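Local coordinates for protein Lmaj004091aaa (Leishmania major, PDB 1XTP) that probably transfers methyl groups from S-adenosyl-L-methionine to the N-terminal amine of proteins that begin with an X-Pro-Lys motif, at residues Pro189-Ser200 with Leu214-Asn226. Sequence-based numbering, arbitrary orientation.
Sequences PNGYIFFKENCS and LTRSDIHYKRLFN
F195 drives its ring edge into one face of the Y221 ring: the planes stand at 80°, the centroids lie 5.2 Å apart, and F195 CZ comes to 3.6 Å from Y221 CE1, which defines a T-shaped pair. CG of F195 lies anti to its backbone N (chi1 176°), carrying the ring off strand 191-198 toward helix 218-228. F225 meets the same ring with neither lying over the other's face, F225 CZ 3.6 Å from F195 CD2, completing an aromatic cluster. R216 CB lies against the opposite face of Y221, toward its rim. The Y221 hydroxyl donates to N198 O over 2.8 Å, nearly in line with the carbonyl bond (173°), while C199 SG sits at the ring edge.

Toward S200, which is exposed, packing gives way to polar links. S200 N donates to R216 O at 3.0 Å, from above the carbonyl plane. One water joins N198 ND2 to T215 OG1, and the N198 side chain also bonds to W166; another water accepts from D218 N at 2.9 Å and donates to S200 O. The contact thus docks the helix onto the central sheet of the Rossmann-like methyltransferase fold, and its chemistry implies a buried aromatic cluster whose tyrosine hydroxyl satisfies a carbonyl at the strand's C-terminal end.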
loop_
_atom_site.group_PDB
_atom_site.type_symbol
_atom_site.label_atom_id
_atom_site.label_comp_id
_atom_site.label_asym_id
_atom_site.label_seq_id
_atom_site.Cartn_x
_atom_site.Cartn_y
_atom_site.Cartn_z
ATOM N N PRO A 189 -19.346 -8.471 3.025
ATOM C CA PRO A 189 -20.211 -7.282 2.978
ATOM C C PRO A 189 -19.879 -6.183 4.009
ATOM O O PRO A 189 -20.155 -5.012 3.759
ATOM C CB PRO A 189 -21.623 -7.866 3.202
ATOM C CG PRO A 189 -21.491 -9.312 2.737
ATOM C CD PRO A 189 -20.123 -9.712 3.201
ATOM N N ASN A 190 -19.289 -6.553 5.146
ATOM C CA ASN A 190 -18.855 -5.581 6.146
ATOM C C ASN A 190 -17.357 -5.292 6.060
ATOM O O ASN A 190 -16.725 -4.865 7.030
ATOM C CB ASN A 190 -19.216 -6.090 7.539
ATOM C CG ASN A 190 -20.696 -6.323 7.697
ATOM O OD1 ASN A 190 -21.500 -5.749 6.959
ATOM N ND2 ASN A 190 -21.069 -7.184 8.645
ATOM N N GLY A 191 -16.777 -5.520 4.893
ATOM C CA GLY A 191 -15.350 -5.350 4.753
ATOM C C GLY A 191 -14.964 -4.018 4.133
ATOM O O GLY A 191 -15.735 -3.403 3.410
ATOM N N TYR A 192 -13.743 -3.584 4.419
ATOM C CA TYR A 192 -13.165 -2.415 3.783
ATOM C C TYR A 192 -11.721 -2.717 3.400
ATOM O O TYR A 192 -11.039 -3.509 4.075
ATOM C CB TYR A 192 -13.131 -1.255 4.761
ATOM C CG TYR A 192 -14.449 -0.644 5.171
ATOM C CD1 TYR A 192 -15.171 -1.147 6.246
ATOM C CD2 TYR A 192 -14.926 0.493 4.548
ATOM C CE1 TYR A 192 -16.369 -0.562 6.646
ATOM C CE2 TYR A 192 -16.127 1.094 4.959
ATOM C CZ TYR A 192 -16.830 0.567 6.006
ATOM O OH TYR A 192 -18.006 1.165 6.423
ATOM N N ILE A 193 -11.256 -2.092 2.324
ATOM C CA ILE A 193 -9.810 -1.941 2.102
ATOM C C ILE A 193 -9.346 -0.765 2.934
ATOM O O ILE A 193 -9.855 0.330 2.787
ATOM C CB ILE A 193 -9.440 -1.660 0.635
ATOM C CG1 ILE A 193 -9.808 -2.835 -0.261
ATOM C CG2 ILE A 193 -7.951 -1.445 0.498
ATOM C CD1 ILE A 193 -9.987 -2.461 -1.707
ATOM N N PHE A 194 -8.375 -0.988 3.811
ATOM C CA PHE A 194 -7.704 0.110 4.477
ATOM C C PHE A 194 -6.394 0.441 3.728
ATOM O O PHE A 194 -5.414 -0.291 3.819
ATOM C CB PHE A 194 -7.423 -0.253 5.916
ATOM C CG PHE A 194 -6.664 0.796 6.676
ATOM C CD1 PHE A 194 -7.285 1.973 7.083
ATOM C CD2 PHE A 194 -5.336 0.587 7.030
ATOM C CE1 PHE A 194 -6.583 2.924 7.816
ATOM C CE2 PHE A 194 -4.636 1.536 7.766
ATOM C CZ PHE A 194 -5.267 2.709 8.158
ATOM N N PHE A 195 -6.396 1.562 3.010
ATOM C CA PHE A 195 -5.256 1.980 2.195
ATOM C C PHE A 195 -4.590 3.189 2.832
ATOM O O PHE A 195 -5.209 4.237 2.965
ATOM C CB PHE A 195 -5.730 2.295 0.775
ATOM C CG PHE A 195 -4.649 2.828 -0.139
ATOM C CD1 PHE A 195 -3.377 2.257 -0.165
ATOM C CD2 PHE A 195 -4.924 3.883 -1.005
ATOM C CE1 PHE A 195 -2.403 2.741 -1.027
ATOM C CE2 PHE A 195 -3.969 4.374 -1.865
ATOM C CZ PHE A 195 -2.704 3.797 -1.893
ATOM N N LYS A 196 -3.339 3.020 3.263
ATOM C CA LYS A 196 -2.578 4.083 3.923
ATOM C C LYS A 196 -1.264 4.293 3.194
ATOM O O LYS A 196 -0.465 3.377 3.079
ATOM C CB LYS A 196 -2.297 3.743 5.387
ATOM C CG LYS A 196 -1.900 4.946 6.248
ATOM C CD LYS A 196 -2.089 4.638 7.741
ATOM C CE LYS A 196 -1.809 5.839 8.635
ATOM N NZ LYS A 196 -1.811 5.465 10.074
ATOM N N GLU A 197 -1.029 5.519 2.738
ATOM C CA GLU A 197 0.097 5.781 1.861
ATOM C C GLU A 197 0.524 7.245 1.885
ATOM O O GLU A 197 -0.286 8.140 2.184
ATOM C CB GLU A 197 -0.278 5.410 0.419
ATOM C CG GLU A 197 0.925 5.208 -0.478
ATOM C CD GLU A 197 2.004 4.375 0.198
ATOM O OE1 GLU A 197 1.835 3.127 0.272
ATOM O OE2 GLU A 197 3.016 4.977 0.637
ATOM N N ASN A 198 1.793 7.461 1.534
ATOM C CA ASN A 198 2.323 8.773 1.258
ATOM C C ASN A 198 1.613 9.396 0.049
ATOM O O ASN A 198 1.307 8.720 -0.933
ATOM C CB ASN A 198 3.834 8.711 1.020
ATOM C CG ASN A 198 4.624 8.334 2.281
ATOM O OD1 ASN A 198 4.092 8.296 3.386
ATOM N ND2 ASN A 198 5.917 8.101 2.109
ATOM N N CYS A 199 1.365 10.694 0.148
ATOM C CA CYS A 199 0.579 11.438 -0.812
ATOM C C CYS A 199 1.387 12.664 -1.256
ATOM O O CYS A 199 1.869 13.416 -0.407
ATOM C CB CYS A 199 -0.685 11.882 -0.086
ATOM S SG CYS A 199 -2.104 11.928 -1.074
ATOM N N SER A 200 1.554 12.865 -2.564
ATOM C CA SER A 200 2.257 14.055 -3.074
ATOM C C SER A 200 1.540 15.323 -2.620
ATOM O O SER A 200 0.305 15.384 -2.661
ATOM C CB SER A 200 2.358 14.032 -4.604
ATOM O OG SER A 200 3.257 13.027 -5.061
ATOM N N LEU A 214 6.761 4.483 -6.721
ATOM C CA LEU A 214 6.398 5.885 -6.906
ATOM C C LEU A 214 5.350 6.380 -5.913
ATOM O O LEU A 214 4.492 5.629 -5.440
ATOM C CB LEU A 214 5.970 6.186 -8.354
ATOM C CG LEU A 214 4.502 5.940 -8.656
ATOM C CD1 LEU A 214 4.108 6.484 -10.012
ATOM C CD2 LEU A 214 4.226 4.446 -8.549
ATOM N N THR A 215 5.454 7.661 -5.612
ATOM C CA THR A 215 4.507 8.363 -4.775
ATOM C C THR A 215 3.570 9.090 -5.712
ATOM O O THR A 215 4.013 9.727 -6.682
ATOM C CB THR A 215 5.229 9.376 -3.891
ATOM O OG1 THR A 215 6.194 8.676 -3.110
ATOM C CG2 THR A 215 4.258 10.136 -2.954
ATOM N N ARG A 216 2.282 8.976 -5.426
ATOM C CA ARG A 216 1.259 9.542 -6.270
ATOM C C ARG A 216 0.462 10.572 -5.480
ATOM O O ARG A 216 0.492 10.577 -4.246
ATOM C CB ARG A 216 0.311 8.443 -6.735
ATOM C CG ARG A 216 0.953 7.278 -7.464
ATOM C CD ARG A 216 -0.152 6.241 -7.777
ATOM N NE ARG A 216 0.248 5.102 -8.614
ATOM C CZ ARG A 216 0.663 3.918 -8.153
ATOM N NH1 ARG A 216 0.845 3.700 -6.855
ATOM N NH2 ARG A 216 0.960 2.955 -8.998
ATOM N N SER A 217 -0.257 11.432 -6.205
ATOM C CA SER A 217 -1.159 12.411 -5.594
ATOM C C SER A 217 -2.519 11.789 -5.281
ATOM O O SER A 217 -2.907 10.762 -5.850
ATOM C CB SER A 217 -1.366 13.591 -6.532
ATOM O OG SER A 217 -1.991 13.156 -7.736
ATOM N N ASP A 218 -3.246 12.438 -4.378
ATOM C CA ASP A 218 -4.626 12.070 -4.087
ATOM C C ASP A 218 -5.506 11.931 -5.350
ATOM O O ASP A 218 -6.334 11.025 -5.448
ATOM C CB ASP A 218 -5.255 13.141 -3.174
ATOM C CG ASP A 218 -6.668 12.816 -2.829
ATOM O OD1 ASP A 218 -6.852 11.819 -2.116
ATOM O OD2 ASP A 218 -7.586 13.519 -3.288
ATOM N N ILE A 219 -5.358 12.871 -6.281
ATOM C CA ILE A 219 -6.102 12.851 -7.550
ATOM C C ILE A 219 -5.695 11.637 -8.390
ATOM O O ILE A 219 -6.534 10.995 -9.015
ATOM C CB ILE A 219 -5.898 14.191 -8.309
ATOM C CG1 ILE A 219 -6.819 15.230 -7.685
ATOM C CG2 ILE A 219 -6.211 14.079 -9.812
ATOM C CD1 ILE A 219 -6.737 16.587 -8.314
ATOM N N HIS A 220 -4.409 11.308 -8.351
ATOM C CA HIS A 220 -3.876 10.120 -9.036
ATOM C C HIS A 220 -4.482 8.843 -8.423
ATOM O O HIS A 220 -5.011 8.007 -9.150
ATOM C CB HIS A 220 -2.349 10.143 -8.953
ATOM C CG HIS A 220 -1.652 9.180 -9.860
ATOM N ND1 HIS A 220 -0.314 9.303 -10.166
ATOM C CD2 HIS A 220 -2.086 8.064 -10.499
ATOM C CE1 HIS A 220 0.041 8.312 -10.967
ATOM N NE2 HIS A 220 -1.018 7.550 -11.189
ATOM N N TYR A 221 -4.445 8.707 -7.099
ATOM C CA TYR A 221 -5.104 7.559 -6.413
ATOM C C TYR A 221 -6.586 7.386 -6.798
ATOM O O TYR A 221 -7.068 6.278 -7.041
ATOM C CB TYR A 221 -5.003 7.688 -4.872
ATOM C CG TYR A 221 -3.601 7.540 -4.346
ATOM C CD1 TYR A 221 -2.830 6.416 -4.674
ATOM C CD2 TYR A 221 -3.016 8.528 -3.557
ATOM C CE1 TYR A 221 -1.532 6.282 -4.214
ATOM C CE2 TYR A 221 -1.706 8.403 -3.091
ATOM C CZ TYR A 221 -0.962 7.275 -3.428
ATOM O OH TYR A 221 0.339 7.112 -2.974
ATOM N N LYS A 222 -7.290 8.503 -6.840
ATOM C CA LYS A 222 -8.732 8.515 -7.079
ATOM C C LYS A 222 -9.072 8.164 -8.520
ATOM O O LYS A 222 -10.101 7.517 -8.792
ATOM C CB LYS A 222 -9.305 9.877 -6.670
ATOM C CG LYS A 222 -9.449 9.977 -5.159
ATOM C CD LYS A 222 -9.584 11.380 -4.673
ATOM C CE LYS A 222 -10.125 11.381 -3.241
ATOM N NZ LYS A 222 -10.120 12.718 -2.604
ATOM N N ARG A 223 -8.203 8.586 -9.438
ATOM C CA ARG A 223 -8.282 8.137 -10.820
ATOM C C ARG A 223 -8.207 6.615 -10.835
ATOM O O ARG A 223 -9.037 5.949 -11.461
ATOM C CB ARG A 223 -7.155 8.748 -11.647
ATOM C CG ARG A 223 -7.313 8.575 -13.147
ATOM C CD ARG A 223 -6.289 9.405 -13.948
ATOM N NE ARG A 223 -6.562 10.848 -13.880
ATOM C CZ ARG A 223 -5.948 11.775 -14.611
ATOM N NH1 ARG A 223 -5.005 11.438 -15.475
ATOM N NH2 ARG A 223 -6.289 13.046 -14.466
ATOM N N LEU A 224 -7.243 6.061 -10.093
ATOM C CA LEU A 224 -7.060 4.610 -10.041
ATOM C C LEU A 224 -8.241 3.935 -9.327
ATOM O O LEU A 224 -8.694 2.894 -9.771
ATOM C CB LEU A 224 -5.711 4.231 -9.397
ATOM C CG LEU A 224 -4.455 4.828 -10.039
ATOM C CD1 LEU A 224 -3.216 4.644 -9.174
ATOM C CD2 LEU A 224 -4.234 4.223 -11.422
ATOM N N PHE A 225 -8.758 4.523 -8.245
ATOM C CA PHE A 225 -9.922 3.945 -7.577
ATOM C C PHE A 225 -11.120 3.880 -8.512
ATOM O O PHE A 225 -11.856 2.907 -8.517
ATOM C CB PHE A 225 -10.368 4.756 -6.352
ATOM C CG PHE A 225 -9.332 4.892 -5.286
ATOM C CD1 PHE A 225 -8.381 3.906 -5.065
ATOM C CD2 PHE A 225 -9.340 6.010 -4.463
ATOM C CE1 PHE A 225 -7.411 4.071 -4.045
ATOM C CE2 PHE A 225 -8.401 6.168 -3.454
ATOM C CZ PHE A 225 -7.433 5.203 -3.259
ATOM N N ASN A 226 -11.336 4.951 -9.262
ATOM C CA ASN A 226 -12.460 5.002 -10.177
ATOM C C ASN A 226 -12.341 3.893 -11.223
ATOM O O ASN A 226 -13.286 3.160 -11.483
ATOM C CB ASN A 226 -12.536 6.370 -10.844
ATOM C CG ASN A 226 -13.717 6.481 -11.788
ATOM O OD1 ASN A 226 -13.546 6.467 -13.007
ATOM N ND2 ASN A 226 -14.928 6.553 -11.228
HETATM O O HOH W 1 6.994 8.319 -0.401
HETATM O O HOH W 2 -2.242 15.033 -3.411
#